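Local structure of Es1 family protein (Ehrlichia chaffeensis, 3L3B) at residues His35-Glu40 with Lys65-Val70; Ile41-Leu46 with Ala156-Pro161; Leu51-Val56 with Gly227-Ile232; Ser213-Asn218 with Tyr222-Gly227. The protein is of uncertain function but has an amidotransferase-like domain of the DJ-1/PfpI family and may take part in isoprenoid biosynthesis. All blocks are in the same frame, centred on the assembly; numbering follows the deposited sequence.

Contact 1 (His35-Glu40 with Lys65-Val70)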
loop_
_atom_site.group_PDB
_atom_site.type_symbol
_atom_site.label_atom_id
_atom_site.label_comp_id
_atom_site.label_asym_id
_atom_site.label_seq_id
_atom_site.Cartn_x
_atom_site.Cartn_y
_atom_site.Cartn_z
ATOM N N HIS B 35 6.366 2.097 6.970
ATOM C CA HIS B 35 6.744 3.437 7.306
ATOM C C HIS B 35 7.869 3.592 8.345
ATOM O O HIS B 35 8.605 4.617 8.327
ATOM C CB HIS B 35 5.518 4.287 7.695
ATOM C CG HIS B 35 5.057 4.157 9.117
ATOM N ND1 HIS B 35 4.290 3.115 9.564
ATOM C CD2 HIS B 35 5.167 5.015 10.169
ATOM C CE1 HIS B 35 4.007 3.283 10.847
ATOM N NE2 HIS B 35 4.514 4.442 11.233
ATOM N N MET B 36 8.039 2.618 9.233
ATOM C CA MET B 36 9.079 2.721 10.266
ATOM C C MET B 36 10.447 2.159 9.875
ATOM O O MET B 36 11.448 2.488 10.516
ATOM C CB MET B 36 8.592 2.094 11.585
ATOM C CG MET B 36 7.271 2.667 12.046
ATOM S SD MET B 36 6.741 2.168 13.670
ATOM C CE MET B 36 7.718 3.309 14.615
ATOM N N ASP B 37 10.541 1.372 8.798
ATOM C CA ASP B 37 11.841 0.804 8.412
ATOM C C ASP B 37 12.094 0.710 6.935
ATOM O O ASP B 37 13.136 0.159 6.527
ATOM C CB ASP B 37 12.057 -0.590 9.037
ATOM C CG ASP B 37 11.037 -1.640 8.570
ATOM O OD1 ASP B 37 10.299 -1.441 7.573
ATOM O OD2 ASP B 37 10.978 -2.717 9.243
ATOM N N GLY B 38 11.212 1.347 6.159
ATOM C CA GLY B 38 11.161 1.181 4.726
ATOM C C GLY B 38 10.482 2.407 4.120
ATOM O O GLY B 38 10.495 3.502 4.713
ATOM N N SER B 39 9.820 2.170 2.995
ATOM C CA SER B 39 8.910 3.141 2.398
ATOM C C SER B 39 7.542 3.130 3.030
ATOM O O SER B 39 6.995 2.064 3.351
ATOM C CB SER B 39 8.727 2.852 0.908
ATOM O OG SER B 39 9.895 3.116 0.185
ATOM N N GLU B 40 6.962 4.319 3.145
ATOM C CA GLU B 40 5.570 4.497 3.576
ATOM C C GLU B 40 4.688 3.860 2.491
ATOM O O GLU B 40 4.707 4.218 1.319
ATOM C CB GLU B 40 5.280 5.989 3.729
ATOM C CG GLU B 40 4.309 6.385 4.842
ATOM C CD GLU B 40 3.010 5.711 4.725
ATOM O OE1 GLU B 40 2.465 5.295 5.801
ATOM O OE2 GLU B 40 2.544 5.579 3.553
ATOM N N LYS B 65 20.496 -4.189 -0.495
ATOM C CA LYS B 65 21.241 -4.023 0.754
ATOM C C LYS B 65 20.303 -4.340 1.903
ATOM O O LYS B 65 19.058 -4.195 1.758
ATOM C CB LYS B 65 21.730 -2.566 0.906
ATOM N N ASN B 66 20.863 -4.690 3.060
ATOM C CA ASN B 66 20.023 -4.861 4.249
ATOM C C ASN B 66 19.427 -3.514 4.747
ATOM O O ASN B 66 20.072 -2.507 4.677
ATOM C CB ASN B 66 20.779 -5.571 5.369
ATOM C CG ASN B 66 20.893 -7.099 5.151
ATOM O OD1 ASN B 66 20.090 -7.707 4.424
ATOM N ND2 ASN B 66 21.848 -7.725 5.834
ATOM N N GLN B 67 18.203 -3.529 5.276
ATOM C CA GLN B 67 17.646 -2.382 5.975
ATOM C C GLN B 67 18.530 -2.073 7.178
ATOM O O GLN B 67 19.063 -2.999 7.781
ATOM C CB GLN B 67 16.199 -2.666 6.449
ATOM C CG GLN B 67 15.127 -2.789 5.327
ATOM C CD GLN B 67 13.751 -3.318 5.791
ATOM O OE1 GLN B 67 12.886 -3.624 4.937
ATOM N NE2 GLN B 67 13.518 -3.409 7.099
ATOM N N LYS B 68 18.688 -0.790 7.533
ATOM C CA LYS B 68 19.435 -0.440 8.785
ATOM C C LYS B 68 18.768 -1.088 10.009
ATOM O O LYS B 68 19.444 -1.570 10.899
ATOM C CB LYS B 68 19.577 1.104 8.975
ATOM N N GLN B 69 17.448 -1.100 10.057
ATOM C CA GLN B 69 16.692 -1.774 11.142
ATOM C C GLN B 69 15.506 -2.558 10.563
ATOM O O GLN B 69 15.039 -2.266 9.464
ATOM C CB GLN B 69 16.043 -0.747 12.097
ATOM C CG GLN B 69 16.979 0.137 12.887
ATOM C CD GLN B 69 16.207 1.161 13.714
ATOM O OE1 GLN B 69 15.278 1.816 13.224
ATOM N NE2 GLN B 69 16.614 1.325 14.964
ATOM N N VAL B 70 14.995 -3.507 11.340
ATOM C CA VAL B 70 13.658 -4.027 11.121
ATOM C C VAL B 70 12.822 -3.609 12.314
ATOM O O VAL B 70 13.251 -3.740 13.443
ATOM C CB VAL B 70 13.675 -5.595 10.973
ATOM C CG1 VAL B 70 12.254 -6.171 10.949
ATOM C CG2 VAL B 70 14.480 -5.950 9.705
HETATM O O HOH W 1 15.556 0.831 8.522
HETATM O O HOH W 2 10.475 -3.043 5.205
#

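Contact 2 (Ile41-Leu46 with Ala156-Pro161)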
loop_
_atom_site.group_PDB
_atom_site.type_symbol
_atom_site.label_atom_id
_atom_site.label_comp_id
_atom_site.label_asym_id
_atom_site.label_seq_id
_atom_site.Cartn_x
_atom_site.Cartn_y
_atom_site.Cartn_z
ATOM N N ILE B 41 3.989 2.836 2.884
ATOM C CA ILE B 41 3.232 1.969 1.957
ATOM C C ILE B 41 2.092 2.746 1.314
ATOM O O ILE B 41 1.864 2.581 0.125
ATOM C CB ILE B 41 2.716 0.739 2.683
ATOM C CG1 ILE B 41 3.852 -0.190 3.130
ATOM C CG2 ILE B 41 1.656 -0.016 1.848
ATOM C CD1 ILE B 41 3.351 -1.234 4.194
ATOM N N ARG B 42 1.398 3.606 2.065
ATOM C CA ARG B 42 0.288 4.346 1.485
ATOM C C ARG B 42 0.786 5.357 0.469
ATOM O O ARG B 42 0.247 5.437 -0.625
ATOM C CB ARG B 42 -0.562 5.006 2.557
ATOM C CG ARG B 42 -1.179 3.980 3.453
ATOM C CD ARG B 42 -1.450 4.575 4.796
ATOM N NE ARG B 42 -1.930 3.560 5.711
ATOM C CZ ARG B 42 -2.862 3.768 6.629
ATOM N NH1 ARG B 42 -3.410 4.963 6.781
ATOM N NH2 ARG B 42 -3.205 2.774 7.415
ATOM N N GLU B 43 1.842 6.069 0.810
ATOM C CA GLU B 43 2.476 6.993 -0.133
ATOM C C GLU B 43 2.935 6.304 -1.415
ATOM O O GLU B 43 2.762 6.865 -2.544
ATOM C CB GLU B 43 3.628 7.779 0.499
ATOM C CG GLU B 43 3.225 8.579 1.716
ATOM C CD GLU B 43 4.418 9.245 2.441
ATOM O OE1 GLU B 43 5.599 9.162 1.969
ATOM O OE2 GLU B 43 4.160 9.830 3.520
ATOM N N ALA B 44 3.522 5.126 -1.288
ATOM C CA ALA B 44 3.965 4.408 -2.487
ATOM C C ALA B 44 2.778 3.974 -3.312
ATOM O O ALA B 44 2.792 4.148 -4.500
ATOM C CB ALA B 44 4.811 3.208 -2.162
ATOM N N VAL B 45 1.758 3.382 -2.697
ATOM C CA VAL B 45 0.602 2.935 -3.451
ATOM C C VAL B 45 -0.056 4.126 -4.149
ATOM O O VAL B 45 -0.421 4.015 -5.321
ATOM C CB VAL B 45 -0.427 2.178 -2.568
ATOM C CG1 VAL B 45 -1.790 1.984 -3.298
ATOM C CG2 VAL B 45 0.175 0.840 -2.151
ATOM N N LEU B 46 -0.174 5.266 -3.448
ATOM C CA LEU B 46 -0.891 6.426 -3.996
ATOM C C LEU B 46 -0.103 7.098 -5.143
ATOM O O LEU B 46 -0.702 7.610 -6.116
ATOM C CB LEU B 46 -1.295 7.396 -2.882
ATOM C CG LEU B 46 -2.250 6.893 -1.799
ATOM C CD1 LEU B 46 -2.379 7.928 -0.682
ATOM C CD2 LEU B 46 -3.598 6.513 -2.372
ATOM N N ALA B 156 9.103 14.017 -4.552
ATOM C CA ALA B 156 9.546 13.504 -3.263
ATOM C C ALA B 156 8.439 13.749 -2.237
ATOM O O ALA B 156 7.841 14.820 -2.192
ATOM C CB ALA B 156 10.940 14.172 -2.813
ATOM N N VAL B 157 8.125 12.734 -1.458
ATOM C CA VAL B 157 7.008 12.769 -0.535
ATOM C C VAL B 157 7.522 12.584 0.898
ATOM O O VAL B 157 8.481 11.807 1.175
ATOM C CB VAL B 157 6.008 11.637 -0.871
ATOM C CG1 VAL B 157 4.702 11.719 0.036
ATOM C CG2 VAL B 157 5.694 11.639 -2.391
ATOM N N CYS B 158 6.913 13.332 1.788
ATOM C CA CYS B 158 7.134 13.221 3.214
ATOM C C CYS B 158 8.547 13.660 3.656
ATOM O O CYS B 158 8.862 14.822 3.542
ATOM C CB CYS B 158 6.779 11.816 3.662
ATOM S SG CYS B 158 6.461 11.852 5.384
ATOM N N ILE B 159 9.392 12.767 4.151
ATOM C CA ILE B 159 10.766 13.172 4.497
ATOM C C ILE B 159 11.703 13.190 3.280
ATOM O O ILE B 159 12.786 13.807 3.307
ATOM C CB ILE B 159 11.360 12.239 5.570
ATOM C CG1 ILE B 159 12.561 12.875 6.276
ATOM C CG2 ILE B 159 11.699 10.836 4.940
ATOM C CD1 ILE B 159 12.300 14.248 6.993
ATOM N N SER B 160 11.303 12.537 2.209
ATOM C CA SER B 160 12.174 12.430 1.029
ATOM C C SER B 160 12.666 13.793 0.486
ATOM O O SER B 160 13.801 13.857 -0.000
ATOM C CB SER B 160 11.500 11.624 -0.091
ATOM O OG SER B 160 11.364 10.251 0.369
ATOM N N PRO B 161 11.853 14.859 0.609
ATOM C CA PRO B 161 12.340 16.149 0.112
ATOM C C PRO B 161 13.612 16.611 0.796
ATOM O O PRO B 161 14.452 17.230 0.143
ATOM C CB PRO B 161 11.162 17.099 0.361
ATOM C CG PRO B 161 9.963 16.255 0.262
ATOM C CD PRO B 161 10.390 14.891 0.843
#

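Contact 3 (Leu51-Val56 with Gly227-Ile232)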
loop_
_atom_site.group_PDB
_atom_site.type_symbol
_atom_site.label_atom_id
_atom_site.label_comp_id
_atom_site.label_asym_id
_atom_site.label_seq_id
_atom_site.Cartn_x
_atom_site.Cartn_y
_atom_site.Cartn_z
ATOM N N LEU B 51 0.306 7.941 -10.887
ATOM C CA LEU B 51 1.056 7.749 -12.134
ATOM C C LEU B 51 0.182 7.007 -13.129
ATOM O O LEU B 51 0.038 7.436 -14.269
ATOM C CB LEU B 51 2.378 7.002 -11.916
ATOM C CG LEU B 51 3.464 7.800 -11.187
ATOM C CD1 LEU B 51 4.609 6.898 -10.752
ATOM C CD2 LEU B 51 3.990 8.980 -12.079
ATOM N N ASP B 52 -0.432 5.909 -12.696
ATOM C CA ASP B 52 -1.253 5.095 -13.596
ATOM C C ASP B 52 -2.508 5.863 -14.096
ATOM O O ASP B 52 -2.863 5.807 -15.274
ATOM C CB ASP B 52 -1.610 3.740 -12.967
ATOM C CG ASP B 52 -2.145 2.768 -14.009
ATOM O OD1 ASP B 52 -1.411 2.430 -14.940
ATOM O OD2 ASP B 52 -3.317 2.417 -13.952
ATOM N N ARG B 53 -3.090 6.693 -13.236
ATOM C CA ARG B 53 -4.239 7.494 -13.623
ATOM C C ARG B 53 -3.895 8.428 -14.778
ATOM O O ARG B 53 -4.760 8.775 -15.564
ATOM C CB ARG B 53 -4.782 8.290 -12.433
ATOM C CG ARG B 53 -6.099 9.034 -12.697
ATOM C CD ARG B 53 -6.684 9.756 -11.445
ATOM N NE ARG B 53 -5.902 10.957 -11.100
ATOM C CZ ARG B 53 -5.872 12.086 -11.812
ATOM N NH1 ARG B 53 -6.606 12.225 -12.921
ATOM N NH2 ARG B 53 -5.096 13.101 -11.418
ATOM N N HIS B 54 -2.615 8.823 -14.854
ATOM C CA HIS B 54 -2.070 9.714 -15.873
ATOM C C HIS B 54 -1.444 8.967 -17.041
ATOM O O HIS B 54 -0.741 9.593 -17.860
ATOM C CB HIS B 54 -0.982 10.578 -15.234
ATOM C CG HIS B 54 -1.506 11.800 -14.580
ATOM N ND1 HIS B 54 -1.512 11.973 -13.217
ATOM C CD2 HIS B 54 -2.073 12.906 -15.106
ATOM C CE1 HIS B 54 -2.036 13.151 -12.931
ATOM N NE2 HIS B 54 -2.392 13.732 -14.060
ATOM N N ASN B 55 -1.706 7.653 -17.145
ATOM C CA ASN B 55 -1.093 6.788 -18.196
ATOM C C ASN B 55 0.424 6.892 -18.233
ATOM O O ASN B 55 1.020 6.903 -19.307
ATOM C CB ASN B 55 -1.640 7.128 -19.583
ATOM C CG ASN B 55 -3.111 6.958 -19.653
ATOM O OD1 ASN B 55 -3.674 6.171 -18.904
ATOM N ND2 ASN B 55 -3.756 7.715 -20.496
ATOM N N VAL B 56 1.030 7.027 -17.052
ATOM C CA VAL B 56 2.485 7.031 -16.913
ATOM C C VAL B 56 2.873 5.659 -16.418
ATOM O O VAL B 56 2.494 5.238 -15.299
ATOM C CB VAL B 56 2.992 8.096 -15.927
ATOM C CG1 VAL B 56 4.519 8.020 -15.828
ATOM C CG2 VAL B 56 2.517 9.483 -16.333
ATOM N N GLY B 227 -2.697 15.650 -1.656
ATOM C CA GLY B 227 -1.398 16.230 -1.872
ATOM C C GLY B 227 -0.567 15.471 -2.892
ATOM O O GLY B 227 0.079 16.066 -3.694
ATOM N N ILE B 228 -0.568 14.146 -2.851
ATOM C CA ILE B 228 0.178 13.315 -3.814
ATOM C C ILE B 228 -0.398 13.467 -5.205
ATOM O O ILE B 228 0.325 13.492 -6.181
ATOM C CB ILE B 228 0.145 11.793 -3.385
ATOM C CG1 ILE B 228 1.044 11.634 -2.178
ATOM C CG2 ILE B 228 0.579 10.895 -4.532
ATOM C CD1 ILE B 228 0.952 10.287 -1.389
ATOM N N GLN B 229 -1.710 13.537 -5.296
ATOM C CA GLN B 229 -2.383 13.756 -6.568
ATOM C C GLN B 229 -1.925 15.097 -7.205
ATOM O O GLN B 229 -1.659 15.165 -8.395
ATOM C CB GLN B 229 -3.894 13.737 -6.353
ATOM C CG GLN B 229 -4.720 14.077 -7.581
ATOM C CD GLN B 229 -6.198 14.034 -7.289
ATOM O OE1 GLN B 229 -6.776 15.008 -6.819
ATOM N NE2 GLN B 229 -6.811 12.901 -7.554
ATOM N N ASP B 230 -1.799 16.139 -6.395
ATOM C CA ASP B 230 -1.355 17.430 -6.913
ATOM C C ASP B 230 0.111 17.416 -7.379
ATOM O O ASP B 230 0.467 18.054 -8.366
ATOM C CB ASP B 230 -1.505 18.497 -5.858
ATOM C CG ASP B 230 -1.363 19.900 -6.454
ATOM O OD1 ASP B 230 -0.372 20.601 -6.134
ATOM O OD2 ASP B 230 -2.210 20.252 -7.297
ATOM N N MET B 231 0.949 16.681 -6.651
ATOM C CA MET B 231 2.337 16.585 -6.996
ATOM C C MET B 231 2.534 15.911 -8.360
ATOM O O MET B 231 3.202 16.453 -9.225
ATOM C CB MET B 231 3.083 15.820 -5.905
ATOM C CG MET B 231 4.541 15.919 -6.120
ATOM S SD MET B 231 5.501 14.937 -5.024
ATOM C CE MET B 231 5.285 13.322 -5.739
ATOM N N ILE B 232 1.915 14.754 -8.559
ATOM C CA ILE B 232 2.078 13.967 -9.777
ATOM C C ILE B 232 1.469 14.717 -10.957
ATOM O O ILE B 232 2.117 14.811 -12.017
ATOM C CB ILE B 232 1.410 12.564 -9.667
ATOM C CG1 ILE B 232 2.032 11.691 -8.546
ATOM C CG2 ILE B 232 1.418 11.886 -11.035
ATOM C CD1 ILE B 232 3.550 11.420 -8.581
#

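Contact 4 (Ser213-Asn218 with Tyr222-Gly227)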
loop_
_atom_site.group_PDB
_atom_site.type_symbol
_atom_site.label_atom_id
_atom_site.label_comp_id
_atom_site.label_asym_id
_atom_site.label_seq_id
_atom_site.Cartn_x
_atom_site.Cartn_y
_atom_site.Cartn_z
ATOM N N SER B 213 3.795 16.877 1.561
ATOM C CA SER B 213 4.105 16.579 2.971
ATOM C C SER B 213 3.529 15.263 3.501
ATOM O O SER B 213 4.165 14.637 4.363
ATOM C CB SER B 213 3.649 17.730 3.872
ATOM O OG SER B 213 2.270 17.933 3.721
ATOM N N ALA B 214 2.349 14.851 3.025
ATOM C CA ALA B 214 1.815 13.494 3.311
ATOM C C ALA B 214 1.914 13.190 4.807
ATOM O O ALA B 214 1.478 14.005 5.623
ATOM C CB ALA B 214 2.554 12.428 2.463
ATOM N N TYR B 215 2.557 12.085 5.200
ATOM C CA TYR B 215 2.487 11.686 6.601
ATOM C C TYR B 215 3.526 12.365 7.519
ATOM O O TYR B 215 3.722 11.902 8.644
ATOM C CB TYR B 215 2.483 10.162 6.743
ATOM C CG TYR B 215 1.130 9.510 6.531
ATOM C CD1 TYR B 215 0.135 9.625 7.484
ATOM C CD2 TYR B 215 0.858 8.750 5.384
ATOM C CE1 TYR B 215 -1.077 9.000 7.314
ATOM C CE2 TYR B 215 -0.376 8.175 5.190
ATOM C CZ TYR B 215 -1.316 8.267 6.160
ATOM O OH TYR B 215 -2.551 7.669 5.978
ATOM N N MET B 216 4.136 13.495 7.105
ATOM C CA MET B 216 4.820 14.388 8.076
ATOM C C MET B 216 3.865 14.931 9.162
ATOM O O MET B 216 4.320 15.415 10.212
ATOM C CB MET B 216 5.482 15.598 7.389
ATOM C CG MET B 216 6.725 15.258 6.588
ATOM S SD MET B 216 8.021 14.425 7.530
ATOM C CE MET B 216 8.373 15.618 8.805
ATOM N N ARG B 217 2.565 14.892 8.867
ATOM C CA ARG B 217 1.498 15.197 9.817
ATOM C C ARG B 217 0.582 13.985 9.977
ATOM O O ARG B 217 0.456 13.127 9.067
ATOM C CB ARG B 217 0.641 16.379 9.345
ATOM C CG ARG B 217 1.383 17.728 9.230
ATOM C CD ARG B 217 0.393 18.805 8.833
ATOM N NE ARG B 217 0.977 20.127 8.552
ATOM C CZ ARG B 217 1.347 20.567 7.347
ATOM N NH1 ARG B 217 1.303 19.782 6.262
ATOM N NH2 ARG B 217 1.819 21.808 7.227
ATOM N N ASN B 218 -0.082 13.960 11.127
ATOM C CA ASN B 218 -0.943 12.841 11.517
ATOM C C ASN B 218 -2.350 13.104 10.976
ATOM O O ASN B 218 -3.309 13.353 11.731
ATOM C CB ASN B 218 -0.957 12.705 13.052
ATOM C CG ASN B 218 -1.044 11.264 13.512
ATOM O OD1 ASN B 218 -0.979 10.322 12.701
ATOM N ND2 ASN B 218 -1.181 11.074 14.830
ATOM N N TYR B 222 -7.194 10.298 3.071
ATOM C CA TYR B 222 -7.760 11.002 1.908
ATOM C C TYR B 222 -7.006 12.331 1.684
ATOM O O TYR B 222 -6.696 12.667 0.571
ATOM C CB TYR B 222 -9.267 11.193 2.035
ATOM C CG TYR B 222 -9.890 11.893 0.842
ATOM C CD1 TYR B 222 -10.004 11.254 -0.399
ATOM C CD2 TYR B 222 -10.332 13.205 0.949
ATOM C CE1 TYR B 222 -10.556 11.922 -1.509
ATOM C CE2 TYR B 222 -10.895 13.879 -0.140
ATOM C CZ TYR B 222 -11.008 13.236 -1.368
ATOM O OH TYR B 222 -11.562 13.943 -2.426
ATOM N N ASN B 223 -6.675 13.055 2.750
ATOM C CA ASN B 223 -5.928 14.321 2.612
ATOM C C ASN B 223 -4.530 14.117 2.136
ATOM O O ASN B 223 -4.087 14.810 1.254
ATOM C CB ASN B 223 -5.973 15.126 3.909
ATOM C CG ASN B 223 -7.351 15.685 4.161
ATOM O OD1 ASN B 223 -8.065 15.956 3.207
ATOM N ND2 ASN B 223 -7.758 15.815 5.433
ATOM N N VAL B 224 -3.871 13.107 2.665
ATOM C CA VAL B 224 -2.571 12.695 2.169
ATOM C C VAL B 224 -2.628 12.469 0.646
ATOM O O VAL B 224 -1.759 12.944 -0.084
ATOM C CB VAL B 224 -2.045 11.422 2.894
ATOM C CG1 VAL B 224 -0.843 10.809 2.134
ATOM C CG2 VAL B 224 -1.703 11.737 4.400
ATOM N N TYR B 225 -3.671 11.787 0.185
ATOM C CA TYR B 225 -3.831 11.481 -1.242
ATOM C C TYR B 225 -4.007 12.735 -2.109
ATOM O O TYR B 225 -3.516 12.781 -3.238
ATOM C CB TYR B 225 -5.005 10.513 -1.425
ATOM C CG TYR B 225 -5.696 10.459 -2.786
ATOM C CD1 TYR B 225 -5.145 9.767 -3.880
ATOM C CD2 TYR B 225 -6.931 11.050 -2.958
ATOM C CE1 TYR B 225 -5.851 9.692 -5.125
ATOM C CE2 TYR B 225 -7.600 11.011 -4.177
ATOM C CZ TYR B 225 -7.066 10.327 -5.250
ATOM O OH TYR B 225 -7.808 10.348 -6.430
ATOM N N LEU B 226 -4.704 13.740 -1.571
ATOM C CA LEU B 226 -4.928 14.976 -2.310
ATOM C C LEU B 226 -3.613 15.663 -2.620
ATOM O O LEU B 226 -3.401 16.152 -3.730
ATOM C CB LEU B 226 -5.850 15.897 -1.540
ATOM C CG LEU B 226 -7.304 15.493 -1.522
ATOM C CD1 LEU B 226 -8.076 16.540 -0.754
ATOM C CD2 LEU B 226 -7.876 15.262 -2.948
ATOM N N GLY B 227 -2.697 15.650 -1.656
ATOM C CA GLY B 227 -1.398 16.230 -1.872
ATOM C C GLY B 227 -0.567 15.471 -2.892
ATOM O O GLY B 227 0.079 16.066 -3.694
HETATM O O HOH W 3 0.214 15.087 1.025
#

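Contact 1 (His35-Glu40 with Lys65-Val70)
Asp37 lays its carboxylate obliquely across the amide end of Gln67, with Asp37 CG 3.4 Å from Gln67 NE2 and the two flat groups turned 51° against each other. Asp37 CG stands between its own backbone N and carbonyl carbon (chi1 63°), which sets the carboxylate against Gln67 and Val70, while Gln67 runs out straight from CG and brings its amide across the aspartate. The amide is held in that rotation by a bond within its own segment: Gln67 NE2 donates to Gln69 O at 3.0 Å, nearly in the amide plane and with an N-H...O angle of 157°. Gln69 O also lies 3.4 Å from Asp37 CB, so the aspartate packs against a carbonyl already engaged.

The two carboxylate oxygens part company. OD2 reaches past the glutamine to within 3.5 Å of Val70 CA and accepts the backbone N-H of Val71. A water donates to Asp37 OD1 at 2.9 Å and also to Gln67 OE1, and OD1 forms a salt bridge with Arg91 of the second subunit, a charge pair likely to favour the ionised aspartate. Close by, a second water accepts from Gln69 N at 3.1 Å and can donate to Asp37 O, which also accepts from Asn122 ND2.

The contact thus ties together two loops that follow the neighbouring parallel strands 24-29 and 56-62. Both leave the carboxyl ends of their strands, the edge at which Rossmann-like alpha/beta sheets such as that of the DJ-1/PfpI fold carry their functional loops, and here that edge also meets the partner subunit.

Contact 2 (Ile41-Leu46 with Ala156-Pro161)
Glu43 OE2 accepts the backbone N-H of Tyr215 while resting against Cys158, 3.3 Å from its CB and 3.6 Å from its SG. The other oxygen, OE1, accepts the backbone N-H of Gly115 and comes within 3.3 Å of Val157 CG1. Two main-chain donors from different loops therefore fix the rotation of the carboxylate, and its approach to Cys158 and Val157 is made by contact alone. The glutamate gets there as a straight rod: beyond CG the chain is fully extended (chi2 174°), so it reaches from the helix to the end of strand 154-157. On the way it slides past Val157, the two side chains running in opposite directions, with Glu43 CG 3.9 Å from Val157 CG1.

Cys158 sits on a tight strand-turn-helix bend between strand 154-157 and helix 160-168, with positive phi (68°). This is the geometry of the nucleophile elbow, and in DJ-1/PfpI proteins a reactive cysteine is found at such a position with a glutamate from the first helix beside it; Cys158 and Glu43 are consistent with that pair. The bend is a type II' turn closed by Ser160 N donating to Val157 O at 3.1 Å, and Ser160 OG bonds to Pro114 O.

With chi1 at -159°, Cys158 holds its sulfur trans to the main-chain nitrogen and so alongside OE2. On helix 41-53, Ile41 and Val45 instead pack against Ile41 and Val45 of the second subunit, and Arg42 NH2 donates to Ile92 O of that subunit.

Contact 3 (Leu51-Val56 with Gly227-Ile232)
Ile232 fills the middle of this contact, and one branch does the touching: its CG2 methyl, pointing opposite the backbone N, meets Leu51 CD2 at 4.0 Å and His54 ND1 at 3.7 Å. Leu51 crosses the isoleucine at about a right angle, presenting a single methyl. The imidazole of His54 comes in obliquely, and its ND1 is tied to Glu50 O, which fixes the ring while it leans on the methyl.

Gln229, one turn before Ile232, buries its aliphatic part. Its CG takes the guanidinium of Arg53, with Arg53 NH2 4.0 Å away and the guanidinium and amide planes 76° apart. A bend at chi3 (73°) folds the arginine back, and its NE forms a salt bridge with Glu50 of the same helix.

Helix 41-53 ends here in a Schellman motif, in which Val56 N donates to Leu51 O and Asn55 N to Asp52 O, with Asn55 at positive phi. Helix 221-238 runs past this end. Beneath the pair lies the central sheet: Leu51 packs on Ser26 and Val28 of strand 24-29 and on Met110, and Ile232 packs on Val112 of strand 110-113, so the two helices lie side by side on one face of the sheet.

Contact 4 (Ser213-Asn218 with Tyr222-Gly227)
Val224, near the start of helix 221-238, presses into the turn formed by Ala214 and Tyr215, closing a strand-loop-helix connection in which the chain leaves strand 209-212 in the central sheet of the alpha/beta fold and comes back as the last helix. From its CB, which points at the turn, the side chain splits into two methyls with different jobs. CG1, anti to the backbone N (chi1 166°), reaches Ala214 and packs on its CB at 3.8 Å and its CA at 4.0 Å, and it also brushes Tyr215 CE2. CG2 takes the other direction and sits over the Tyr215 ring. It lies 3.8 Å from the centroid and only 7° off the ring normal, a CH-pi contact almost exactly over the centre of one face.

The tyrosine is set crosswise to the valine, at about a right angle. Its hydroxyl is bonded to Arg42 NH1, which holds the ring end in place, and Arg94 of the second subunit makes a cation-pi contact with the same ring, so this turn belongs to the dimer interface as well.

No direct hydrogen bond joins the two segments; instead a water accepts from Ala214 N at 2.9 Å and donates to Val224 O at 3.1 Å.

Overall arrangement
Contact 2 lies about 5 Å from the centre of the chain; the centres of contacts 4, 3 and 1 are about 9, 12 and 14 Å from that of contact 2. Contacts 1 and 3, some 25 Å apart, lie on opposite sides of the chain's centre. Along the chain, contacts 1, 2 and 3 alternate their segments, whereas contact 4 opens after contacts 1 and 2 have closed and falls within the span from 51-56 to 227-232, sharing Gly227 with contact 3. Helix 41-53 serves contacts 2 and 3, and helix 221-238 contacts 3 and 4. Met231 and Ile228 pack against the segments of contact 2. There helix 41-53 packs on the second subunit, which places the presumed glutamate-cysteine site near the dimer interface.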